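PDB 4ZZ7: methylmalonate-semialdehyde dehydrogenase from Oceanimonas doudoroffii, which catalyses the NAD-dependent, acylating oxidation of methylmalonate semialdehyde, as a member of the aldehyde dehydrogenase family. Local coordinates for residues S287-V301 against L391-L405. Sequence-based numbering, arbitrary orientation.
Sequences SVAVAVGDAAGDALV and LQVVRVATMQDAMDL
Two neighbouring parallel strands in the open alpha/beta sheet of this aldehyde dehydrogenase's catalytic domain meet here, Ser-287 to Val-292 beside Leu-391 to Val-396. Each strand leads through a short loop into a helix, and the two helices lie on opposite faces of the sheet. Six backbone hydrogen bonds run from Gln-392 N on Ser-287 O to Gly-293 N on Val-396 O. Strand 254-258 pairs with the other edge of 287-292, and 370-373 with that of 391-396.

Val-288, Val-290, Val-292, Val-394 and Val-396 share one face, and helix 399-405 packs on Val-290 and Val-292. Val-290 CG1 is anti to its own N (chi1 -173°) and reaches Ala-402 CB at 3.4 Å and Val-396 CG2 at 3.8 Å. On the other face Leu-300 CD2 and Val-393 CG2 meet tip to tip at 4.1 Å. Val-301 CG2 lies 4.0 Å from Val-393 CG1.

Arg-395 extends from that second face to the start of helix 296-301. Its NE forms a salt bridge with Asp-373 OD1. The Asp-294 bridge is long and weak, OD2 to Arg-395 NH2 3.5 Å. Asp-298 OD1 forms a shorter one, accepting a hydrogen bond from Arg-395 NH2 at 2.9 Å, with NH2 above the carboxylate plane. A leucine in place of Arg-395 would probably leave Asp-294, Asp-298 and Asp-373 without their shared positive partner. Gly-297 CA lies over one face of the guanidinium.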
# COMPACT_ATOMS: atom_id res chain seq x y z
N SER A 287 -10.09 33.42 -5.56
CA SER A 287 -10.36 34.84 -5.26
C SER A 287 -9.28 35.81 -5.76
O SER A 287 -9.51 37.02 -5.80
CB SER A 287 -10.52 35.02 -3.75
OG SER A 287 -9.60 34.22 -3.07
N VAL A 288 -8.12 35.29 -6.13
CA VAL A 288 -7.01 36.11 -6.58
C VAL A 288 -6.39 35.55 -7.86
O VAL A 288 -5.93 34.41 -7.92
CB VAL A 288 -5.93 36.24 -5.50
CG1 VAL A 288 -4.88 37.27 -5.89
CG2 VAL A 288 -6.54 36.62 -4.16
N ALA A 289 -6.37 36.37 -8.90
CA ALA A 289 -5.68 36.01 -10.13
C ALA A 289 -4.39 36.82 -10.18
O ALA A 289 -4.40 38.05 -10.18
CB ALA A 289 -6.57 36.31 -11.32
N VAL A 290 -3.26 36.14 -10.16
CA VAL A 290 -1.97 36.83 -10.19
C VAL A 290 -1.45 36.86 -11.63
O VAL A 290 -0.86 35.89 -12.10
CB VAL A 290 -0.96 36.17 -9.24
CG1 VAL A 290 0.32 37.00 -9.14
CG2 VAL A 290 -1.57 36.01 -7.86
N ALA A 291 -1.65 37.98 -12.32
CA ALA A 291 -1.25 38.11 -13.71
C ALA A 291 0.23 38.48 -13.78
O ALA A 291 0.63 39.52 -13.29
CB ALA A 291 -2.09 39.15 -14.40
N VAL A 292 1.03 37.61 -14.38
CA VAL A 292 2.47 37.86 -14.51
C VAL A 292 2.72 38.58 -15.84
O VAL A 292 2.63 37.99 -16.92
CB VAL A 292 3.36 36.58 -14.27
CG1 VAL A 292 2.71 35.33 -14.81
CG2 VAL A 292 4.76 36.74 -14.85
N GLY A 293 3.04 39.87 -15.73
CA GLY A 293 3.13 40.78 -16.87
C GLY A 293 1.78 41.39 -17.17
O GLY A 293 0.77 40.99 -16.57
N ASP A 294 1.76 42.35 -18.09
CA ASP A 294 0.49 42.96 -18.49
C ASP A 294 0.56 43.72 -19.80
O ASP A 294 0.72 44.95 -19.75
CB ASP A 294 -0.03 43.89 -17.37
CG ASP A 294 1.04 44.84 -16.76
OD1 ASP A 294 2.11 45.01 -17.35
OD2 ASP A 294 0.78 45.44 -15.70
N ALA A 295 0.46 43.10 -20.97
CA ALA A 295 0.37 41.66 -21.25
C ALA A 295 -0.84 40.98 -20.63
O ALA A 295 -1.96 41.45 -20.78
CB ALA A 295 1.70 40.97 -20.93
N ALA A 296 -0.61 39.89 -19.91
CA ALA A 296 -1.67 39.00 -19.44
C ALA A 296 -2.65 39.63 -18.46
O ALA A 296 -3.82 39.26 -18.44
CB ALA A 296 -1.02 37.78 -18.79
N GLY A 297 -2.17 40.55 -17.62
CA GLY A 297 -3.05 41.34 -16.78
C GLY A 297 -4.17 41.97 -17.59
O GLY A 297 -5.35 41.77 -17.28
N ASP A 298 -3.79 42.70 -18.65
CA ASP A 298 -4.75 43.48 -19.45
C ASP A 298 -5.70 42.58 -20.19
O ASP A 298 -6.89 42.87 -20.27
CB ASP A 298 -4.03 44.39 -20.44
CG ASP A 298 -3.20 45.45 -19.76
OD1 ASP A 298 -3.42 45.74 -18.55
OD2 ASP A 298 -2.31 45.97 -20.47
N ALA A 299 -5.16 41.49 -20.72
CA ALA A 299 -5.95 40.52 -21.50
C ALA A 299 -6.92 39.69 -20.64
O ALA A 299 -8.03 39.39 -21.08
CB ALA A 299 -5.02 39.61 -22.29
N LEU A 300 -6.50 39.33 -19.44
CA LEU A 300 -7.37 38.74 -18.43
C LEU A 300 -8.53 39.69 -18.12
O LEU A 300 -9.68 39.31 -18.33
CB LEU A 300 -6.59 38.44 -17.13
CG LEU A 300 -7.30 37.78 -15.93
CD1 LEU A 300 -7.70 36.38 -16.28
CD2 LEU A 300 -6.46 37.73 -14.65
N VAL A 301 -8.23 40.90 -17.64
CA VAL A 301 -9.28 41.85 -17.23
C VAL A 301 -10.24 42.16 -18.38
O VAL A 301 -11.45 42.25 -18.18
CB VAL A 301 -8.70 43.15 -16.63
CG1 VAL A 301 -9.81 44.15 -16.29
CG2 VAL A 301 -7.94 42.83 -15.36
N LEU A 391 -13.67 38.65 -7.56
CA LEU A 391 -12.38 38.26 -8.10
C LEU A 391 -11.40 39.43 -8.11
O LEU A 391 -11.65 40.43 -8.77
CB LEU A 391 -12.55 37.76 -9.52
CG LEU A 391 -11.57 36.69 -10.03
CD1 LEU A 391 -11.53 36.71 -11.55
CD2 LEU A 391 -10.15 36.79 -9.46
N GLN A 392 -10.30 39.30 -7.37
CA GLN A 392 -9.19 40.28 -7.32
C GLN A 392 -8.06 39.88 -8.27
O GLN A 392 -7.74 38.71 -8.40
CB GLN A 392 -8.65 40.40 -5.90
CG GLN A 392 -9.58 41.16 -4.98
CD GLN A 392 -9.33 40.93 -3.50
OE1 GLN A 392 -9.22 39.80 -3.05
NE2 GLN A 392 -9.29 42.01 -2.74
N VAL A 393 -7.45 40.85 -8.94
CA VAL A 393 -6.32 40.56 -9.85
C VAL A 393 -5.11 41.42 -9.51
O VAL A 393 -5.18 42.64 -9.54
CB VAL A 393 -6.70 40.65 -11.35
CG1 VAL A 393 -7.78 41.67 -11.55
CG2 VAL A 393 -5.51 40.97 -12.24
N VAL A 394 -4.03 40.74 -9.14
CA VAL A 394 -2.76 41.36 -8.85
C VAL A 394 -1.89 41.22 -10.09
O VAL A 394 -1.98 40.23 -10.82
CB VAL A 394 -2.05 40.66 -7.66
CG1 VAL A 394 -0.66 41.25 -7.40
CG2 VAL A 394 -2.90 40.74 -6.40
N ARG A 395 -1.05 42.23 -10.30
CA ARG A 395 -0.08 42.24 -11.38
C ARG A 395 1.31 42.12 -10.76
O ARG A 395 1.57 42.71 -9.71
CB ARG A 395 -0.27 43.50 -12.23
CG ARG A 395 -1.61 43.53 -12.97
CD ARG A 395 -2.18 44.93 -13.18
NE ARG A 395 -3.47 44.92 -13.88
CZ ARG A 395 -3.62 44.77 -15.20
NH1 ARG A 395 -4.83 44.77 -15.74
NH2 ARG A 395 -2.57 44.63 -15.99
N VAL A 396 2.16 41.30 -11.35
CA VAL A 396 3.56 41.14 -10.94
C VAL A 396 4.47 40.97 -12.18
O VAL A 396 4.03 40.68 -13.30
CB VAL A 396 3.80 39.94 -9.95
CG1 VAL A 396 3.06 40.10 -8.64
CG2 VAL A 396 3.43 38.62 -10.58
N ALA A 397 5.77 41.12 -11.94
CA ALA A 397 6.75 41.13 -13.01
C ALA A 397 6.99 39.71 -13.51
O ALA A 397 6.90 39.45 -14.70
CB ALA A 397 8.05 41.75 -12.51
N THR A 398 7.29 38.81 -12.58
CA THR A 398 7.77 37.46 -12.90
C THR A 398 7.06 36.36 -12.12
O THR A 398 6.39 36.62 -11.12
CB THR A 398 9.30 37.34 -12.68
OG1 THR A 398 9.71 36.00 -12.90
CG2 THR A 398 9.72 37.71 -11.28
N MET A 399 7.22 35.13 -12.59
CA MET A 399 6.55 33.97 -12.01
C MET A 399 6.92 33.77 -10.54
O MET A 399 6.07 33.51 -9.67
CB MET A 399 6.89 32.71 -12.80
CG MET A 399 6.16 31.48 -12.30
SD MET A 399 6.69 29.99 -13.16
CE MET A 399 6.02 28.73 -12.10
N GLN A 400 8.22 33.90 -10.29
CA GLN A 400 8.75 33.80 -8.94
C GLN A 400 8.13 34.85 -8.01
O GLN A 400 7.93 34.56 -6.85
CB GLN A 400 10.29 33.91 -8.97
CG GLN A 400 11.04 33.49 -7.71
CD GLN A 400 10.70 32.07 -7.23
OE1 GLN A 400 11.03 31.07 -7.89
NE2 GLN A 400 10.02 31.97 -6.09
N ASP A 401 7.81 36.04 -8.52
CA ASP A 401 7.20 37.08 -7.66
C ASP A 401 5.80 36.68 -7.28
O ASP A 401 5.40 36.88 -6.13
CB ASP A 401 7.16 38.46 -8.35
CG ASP A 401 8.53 39.09 -8.51
OD1 ASP A 401 9.48 38.61 -7.83
OD2 ASP A 401 8.65 40.06 -9.30
N ALA A 402 5.07 36.11 -8.26
CA ALA A 402 3.74 35.54 -8.01
C ALA A 402 3.79 34.43 -6.95
O ALA A 402 2.97 34.41 -6.02
CB ALA A 402 3.13 35.01 -9.30
N MET A 403 4.75 33.52 -7.10
CA MET A 403 4.93 32.44 -6.10
C MET A 403 5.33 32.90 -4.67
O MET A 403 4.89 32.31 -3.68
CB MET A 403 5.95 31.41 -6.60
CG MET A 403 5.34 30.43 -7.58
SD MET A 403 6.47 29.08 -7.89
CE MET A 403 7.51 30.03 -8.97
N ASP A 404 6.18 33.92 -4.58
CA ASP A 404 6.59 34.49 -3.30
C ASP A 404 5.37 35.11 -2.66
O ASP A 404 5.17 34.97 -1.47
CB ASP A 404 7.66 35.58 -3.46
CG ASP A 404 9.00 35.07 -3.96
OD1 ASP A 404 9.30 33.87 -3.79
OD2 ASP A 404 9.77 35.89 -4.53
N LEU A 405 4.57 35.82 -3.46
CA LEU A 405 3.36 36.47 -2.97
C LEU A 405 2.40 35.43 -2.34
O LEU A 405 1.84 35.68 -1.27
CB LEU A 405 2.68 37.25 -4.10
CG LEU A 405 1.32 37.88 -3.80
CD1 LEU A 405 1.46 39.04 -2.84
CD2 LEU A 405 0.70 38.33 -5.11